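Local structure of actin-binding protein, cofilin/tropomyosin family protein, putative (Entamoeba histolytica, 4LIZ) at residues 79-84 / 104-109; 39-44 / 59-64. The protein binds actin filaments and stabilises them, and may thereby contribute to phagocytosis and pseudopod formation. One frame throughout, in Å; residues are numbered along the deposited sequence. Where two conformers were deposited one is given.

Interaction 1. Residues 79-84 / 104-109; sequences FVFISW and DVKNVI
Val105 O is gripped by two backbone donors at the end of helix 92-108: Val108 N lies 3.0 Å from Val105 O, and Ile109 N lies 2.8 Å from the same Val105 O. Ile109 is already past the helix, yet the Val105 and Ile109 side chains both point to strand 76-85. The target of both is Phe81, whose CA is 7.9 Å from Ile109 CA. Phe81 CG stands anti to the backbone N (chi1 171°), and the ring projects from strand 76-85 against the helix end, where three side chains approach it obliquely, Val105 and Ile109 at CE1 and Lys106 at CE2. Val105 presents the CG1 branch, 3.8 Å from Phe81 CE1. The Ile109 side chain crosses that of Phe81 at about a right angle and brings only its terminal methyl, CD1, 4.1 Å from Phe81 CE1. Lys106 contributes its methylene chain: CG comes to 3.6 Å from Phe81 CE2, and CD follows at 3.9 Å from CE2. The start of the lysine chain crosses the Phe81 side chain at about a right angle, and a bend at chi3 (58°) follows; NZ forms a salt bridge with Glu115 on strand 114-118. Phe81, Val105 and Ile109 are all buried, and the evidence for an apolar interface is direct, since its cross-contacts are carbon to carbon. Phe62 of strand 60-69 also packs on Phe81, while Val13 of helix 10-17 touches Ile109. Together, strand 76-85, helix 92-108 and strand 114-118 make a beta-alpha-beta crossover, and this packing of the helix end on its first strand belongs to the mixed sheet with flanking helices that characterises the ADF-homology fold.

Interaction 2. Residues 39-44 / 59-64; sequences VVDAKG and ALQFAY
With CG anti to the carbonyl carbon in both Asp41 and Gln61 (chi1 -66° in the glutamine), and the Gln61 chain extended beyond CG, the carboxylate and the amide meet over the strand that separates their backbones. Asp41 CA and Gln61 CA are 8.7 Å apart, as befits strands 37-44 and 60-69 lying on either side of strand 26-32. The single bond across runs from Gln61 NE2 to Asp41 OD2, 3.0 Å, with an N-H...O angle of 152°. It uses the anti lone pair of OD2, and the oxygen sits somewhat out of the amide plane; the two flat groups are turned 54° against each other. Asp41 belongs to a classic beta bulge, in which it and Ala42 both face Val28.

The amide is held at both ends: NE2 also donates to Ala54 O, and OE1 accepts from Lys56 N, which fixes its rotation. Asp41 OD2 is also hydrogen-bonded to O8 of a buffer molecule, probably from the crystallisation liquor. A buried amide with partners at both its nitrogen and its oxygen thus meets an exposed carboxylate, a neutral-to-charged bond likely to favour the ionised acid.

Overall arrangement
The centres of interactions 1 and 2 lie 11 Å apart; the two meet where strands 60-69 and 76-85 run side by side. Probable backbone hydrogen bonds join them, with Ile82 O 2.9 Å from Ala63 N and Trp84 O 2.9 Å from Gln61 N, and Ile109 CG2 packs 3.4 Å from Tyr64 CD1. Interaction 1 thus sets a helix against the sheet, whereas interaction 2 links two strands across a third. The F-loop, residues 71-76, probably important for stable binding to actin, lies in the connection between these strands and reaches the start of strand 76-85. The sodium ion lies about 13 Å from the Ile109 side chain; one of its ligands, Glu15, also forms a salt bridge with Lys43 of segment 39-44.

Interaction 1. Residues 79-84 / 104-109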
loop_
_atom_site.group_PDB
_atom_site.type_symbol
_atom_site.label_atom_id
_atom_site.label_comp_id
_atom_site.label_asym_id
_atom_site.label_seq_id
_atom_site.Cartn_x
_atom_site.Cartn_y
_atom_site.Cartn_z
ATOM N N PHE A 79 -3.726 -6.987 -6.824
ATOM C CA PHE A 79 -3.586 -5.852 -5.947
ATOM C C PHE A 79 -2.483 -6.086 -4.955
ATOM O O PHE A 79 -2.364 -7.188 -4.374
ATOM C CB PHE A 79 -4.883 -5.575 -5.236
ATOM C CG PHE A 79 -6.021 -5.280 -6.172
ATOM C CD1 PHE A 79 -6.074 -4.123 -6.934
ATOM C CD2 PHE A 79 -7.039 -6.223 -6.334
ATOM C CE1 PHE A 79 -7.086 -3.923 -7.830
ATOM C CE2 PHE A 79 -8.046 -6.005 -7.257
ATOM C CZ PHE A 79 -8.066 -4.862 -7.988
ATOM N N VAL A 80 -1.652 -5.092 -4.749
ATOM C CA VAL A 80 -0.468 -5.125 -3.856
ATOM C C VAL A 80 -0.732 -4.173 -2.719
ATOM O O VAL A 80 -0.994 -2.986 -2.926
ATOM C CB VAL A 80 0.797 -4.766 -4.617
ATOM C CG1 VAL A 80 1.995 -4.785 -3.671
ATOM C CG2 VAL A 80 1.057 -5.715 -5.816
ATOM N N PHE A 81 -0.548 -4.618 -1.457
ATOM C CA PHE A 81 -0.620 -3.853 -0.234
ATOM C C PHE A 81 0.745 -3.736 0.358
ATOM O O PHE A 81 1.393 -4.750 0.615
ATOM C CB PHE A 81 -1.641 -4.400 0.768
ATOM C CG PHE A 81 -1.579 -3.768 2.098
ATOM C CD1 PHE A 81 -1.872 -2.432 2.322
ATOM C CD2 PHE A 81 -1.234 -4.508 3.239
ATOM C CE1 PHE A 81 -1.845 -1.817 3.578
ATOM C CE2 PHE A 81 -1.172 -3.928 4.461
ATOM C CZ PHE A 81 -1.498 -2.594 4.662
ATOM N N ILE A 82 1.235 -2.552 0.638
ATOM C CA ILE A 82 2.536 -2.312 1.254
ATOM C C ILE A 82 2.337 -1.528 2.495
ATOM O O ILE A 82 1.655 -0.467 2.579
ATOM C CB ILE A 82 3.443 -1.478 0.323
ATOM C CG1 ILE A 82 3.783 -2.320 -0.891
ATOM C CG2 ILE A 82 4.627 -0.937 1.065
ATOM C CD1 ILE A 82 4.269 -1.526 -2.086
ATOM N N SER A 83 2.964 -1.936 3.628
ATOM C CA SER A 83 3.230 -1.116 4.799
ATOM C C SER A 83 4.677 -0.614 4.783
ATOM O O SER A 83 5.563 -1.373 4.402
ATOM C CB SER A 83 2.843 -1.844 6.104
ATOM O OG SER A 83 3.652 -2.985 6.262
ATOM N N TRP A 84 4.901 0.626 5.162
ATOM C CA TRP A 84 6.187 1.246 5.044
ATOM C C TRP A 84 6.503 1.927 6.349
ATOM O O TRP A 84 5.782 2.798 6.863
ATOM C CB TRP A 84 6.180 2.348 3.933
ATOM C CG TRP A 84 7.360 3.291 3.918
ATOM C CD1 TRP A 84 7.419 4.457 4.470
ATOM C CD2 TRP A 84 8.615 3.019 3.284
ATOM N NE1 TRP A 84 8.644 5.065 4.209
ATOM C CE2 TRP A 84 9.387 4.177 3.455
ATOM C CE3 TRP A 84 9.126 1.967 2.539
ATOM C CZ2 TRP A 84 10.701 4.235 2.920
ATOM C CZ3 TRP A 84 10.421 2.020 2.003
ATOM C CH2 TRP A 84 11.180 3.173 2.216
ATOM N N ASP A 104 -5.943 -2.503 11.314
ATOM C CA ASP A 104 -7.161 -1.672 11.065
ATOM C C ASP A 104 -7.182 -1.347 9.559
ATOM O O ASP A 104 -8.274 -1.410 8.915
ATOM C CB ASP A 104 -7.140 -0.468 11.857
ATOM C CG ASP A 104 -7.482 -0.671 13.348
ATOM O OD1 ASP A 104 -7.850 -1.784 13.740
ATOM O OD2 ASP A 104 -7.435 0.351 13.997
ATOM N N VAL A 105 -6.071 -0.955 8.962
ATOM C CA VAL A 105 -6.035 -0.596 7.563
ATOM C C VAL A 105 -6.405 -1.778 6.694
ATOM O O VAL A 105 -7.171 -1.655 5.734
ATOM C CB VAL A 105 -4.664 -0.039 7.178
ATOM C CG1 VAL A 105 -4.477 0.065 5.632
ATOM C CG2 VAL A 105 -4.387 1.271 7.857
ATOM N N LYS A 106 -5.933 -2.973 6.998
ATOM C CA LYS A 106 -6.276 -4.168 6.279
ATOM C C LYS A 106 -7.700 -4.563 6.430
ATOM O O LYS A 106 -8.215 -5.207 5.458
ATOM C CB LYS A 106 -5.343 -5.340 6.716
ATOM C CG LYS A 106 -3.924 -5.255 6.269
ATOM C CD LYS A 106 -2.969 -6.285 6.958
ATOM C CE LYS A 106 -3.371 -7.650 6.755
ATOM N NZ LYS A 106 -2.360 -8.536 7.363
ATOM N N ASN A 107 -8.385 -4.186 7.479
ATOM C CA ASN A 107 -9.818 -4.365 7.415
ATOM C C ASN A 107 -10.640 -3.528 6.469
ATOM O O ASN A 107 -11.705 -3.896 6.072
ATOM C CB ASN A 107 -10.364 -4.181 8.797
ATOM C CG ASN A 107 -9.984 -5.346 9.655
ATOM O OD1 ASN A 107 -9.700 -6.452 9.122
ATOM N ND2 ASN A 107 -9.873 -5.121 10.956
ATOM N N VAL A 108 -10.055 -2.456 6.003
ATOM C CA VAL A 108 -10.662 -1.676 4.936
ATOM C C VAL A 108 -10.116 -2.145 3.604
ATOM O O VAL A 108 -10.907 -2.257 2.618
ATOM C CB VAL A 108 -10.355 -0.161 5.119
ATOM C CG1 VAL A 108 -10.923 0.696 3.947
ATOM C CG2 VAL A 108 -10.753 0.314 6.491
ATOM N N ILE A 109 -8.812 -2.321 3.530
ATOM C CA ILE A 109 -7.995 -2.803 2.329
ATOM C C ILE A 109 -7.905 -4.317 2.500
ATOM O O ILE A 109 -6.883 -4.923 2.912
ATOM C CB ILE A 109 -6.577 -2.244 2.221
ATOM C CG1 ILE A 109 -6.599 -0.799 2.430
ATOM C CG2 ILE A 109 -5.899 -2.700 0.885
ATOM C CD1 ILE A 109 -5.258 -0.150 2.132
#

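Interaction 2. Residues 39-44 / 59-64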
loop_
_atom_site.group_PDB
_atom_site.type_symbol
_atom_site.label_atom_id
_atom_site.label_comp_id
_atom_site.label_asym_id
_atom_site.label_seq_id
_atom_site.Cartn_x
_atom_site.Cartn_y
_atom_site.Cartn_z
ATOM N N VAL A 39 -4.157 10.114 5.831
ATOM C CA VAL A 39 -4.448 11.078 4.753
ATOM C C VAL A 39 -3.898 10.545 3.468
ATOM O O VAL A 39 -2.950 9.715 3.441
ATOM C CB VAL A 39 -3.869 12.476 5.072
ATOM C CG1 VAL A 39 -4.571 12.984 6.375
ATOM C CG2 VAL A 39 -2.353 12.508 5.144
ATOM N N VAL A 40 -4.358 11.054 2.340
ATOM C CA VAL A 40 -3.752 10.711 1.066
ATOM C C VAL A 40 -2.490 11.533 0.805
ATOM O O VAL A 40 -2.550 12.732 0.755
ATOM C CB VAL A 40 -4.727 10.962 -0.096
ATOM C CG1 VAL A 40 -4.033 10.810 -1.424
ATOM C CG2 VAL A 40 -5.864 9.999 0.007
ATOM N N ASP A 41 -1.365 10.847 0.670
ATOM C CA ASP A 41 -0.128 11.467 0.220
ATOM C C ASP A 41 0.007 11.568 -1.290
ATOM O O ASP A 41 0.491 12.511 -1.788
ATOM C CB ASP A 41 1.094 10.711 0.781
ATOM C CG ASP A 41 1.330 10.947 2.262
ATOM O OD1 ASP A 41 0.718 11.803 2.852
ATOM O OD2 ASP A 41 2.150 10.213 2.791
ATOM N N ALA A 42 -0.413 10.552 -1.997
ATOM C CA ALA A 42 -0.383 10.552 -3.432
ATOM C C ALA A 42 -1.475 9.612 -4.011
ATOM O O ALA A 42 -1.805 8.658 -3.402
ATOM C CB ALA A 42 0.979 10.111 -3.902
ATOM N N LYS A 43 -1.979 9.900 -5.203
ATOM C CA LYS A 43 -2.970 9.117 -5.811
ATOM C C LYS A 43 -2.997 9.426 -7.266
ATOM O O LYS A 43 -2.857 10.604 -7.635
ATOM C CB LYS A 43 -4.305 9.443 -5.180
ATOM C CG LYS A 43 -5.378 8.496 -5.641
ATOM C CD LYS A 43 -6.741 8.834 -5.009
ATOM C CE LYS A 43 -7.424 10.158 -5.539
ATOM N NZ LYS A 43 -8.784 10.406 -4.947
ATOM N N GLY A 44 -3.046 8.398 -8.085
ATOM C CA GLY A 44 -3.055 8.611 -9.542
ATOM C C GLY A 44 -2.810 7.430 -10.354
ATOM O O GLY A 44 -3.045 6.267 -9.932
ATOM N N ALA A 59 9.037 8.541 7.370
ATOM C CA ALA A 59 7.633 8.429 7.555
ATOM C C ALA A 59 7.140 6.985 7.737
ATOM O O ALA A 59 7.747 6.070 7.217
ATOM C CB ALA A 59 6.895 9.067 6.332
ATOM N N LEU A 60 5.987 6.914 8.355
ATOM C CA LEU A 60 5.149 5.676 8.394
ATOM C C LEU A 60 4.044 5.875 7.323
ATOM O O LEU A 60 3.286 6.837 7.420
ATOM C CB LEU A 60 4.533 5.548 9.804
ATOM C CG LEU A 60 4.023 4.149 10.085
ATOM C CD1 LEU A 60 3.372 3.992 11.495
ATOM C CD2 LEU A 60 2.898 3.816 9.235
ATOM N N GLN A 61 3.967 4.983 6.372
ATOM C CA GLN A 61 3.009 5.117 5.250
ATOM C C GLN A 61 2.412 3.784 4.881
ATOM O O GLN A 61 2.920 2.719 5.319
ATOM C CB GLN A 61 3.675 5.791 4.061
ATOM C CG GLN A 61 4.102 7.248 4.259
ATOM C CD GLN A 61 5.068 7.712 3.230
ATOM O OE1 GLN A 61 6.203 7.313 3.186
ATOM N NE2 GLN A 61 4.542 8.467 2.265
ATOM N N PHE A 62 1.349 3.758 4.087
ATOM C CA PHE A 62 0.796 2.600 3.490
ATOM C C PHE A 62 0.588 2.781 2.022
ATOM O O PHE A 62 0.386 3.953 1.642
ATOM C CB PHE A 62 -0.544 2.196 4.130
ATOM C CG PHE A 62 -0.442 1.919 5.631
ATOM C CD1 PHE A 62 -0.687 2.891 6.560
ATOM C CD2 PHE A 62 -0.152 0.638 6.026
ATOM C CE1 PHE A 62 -0.511 2.649 7.959
ATOM C CE2 PHE A 62 -0.082 0.383 7.380
ATOM C CZ PHE A 62 -0.254 1.344 8.281
ATOM N N ALA A 63 0.593 1.811 1.212
ATOM C CA ALA A 63 0.347 1.955 -0.172
ATOM C C ALA A 63 -0.453 0.825 -0.680
ATOM O O ALA A 63 -0.432 -0.335 -0.201
ATOM C CB ALA A 63 1.636 2.154 -0.993
ATOM N N TYR A 64 -1.189 1.037 -1.774
ATOM C CA TYR A 64 -2.031 0.084 -2.400
ATOM C C TYR A 64 -2.109 0.336 -3.897
ATOM O O TYR A 64 -2.393 1.470 -4.269
ATOM C CB TYR A 64 -3.452 0.162 -1.758
ATOM C CG TYR A 64 -4.428 -0.870 -2.265
ATOM C CD1 TYR A 64 -4.286 -2.208 -2.023
ATOM C CD2 TYR A 64 -5.573 -0.439 -2.930
ATOM C CE1 TYR A 64 -5.233 -3.139 -2.416
ATOM C CE2 TYR A 64 -6.569 -1.366 -3.333
ATOM C CZ TYR A 64 -6.373 -2.702 -3.070
ATOM O OH TYR A 64 -7.378 -3.674 -3.365
#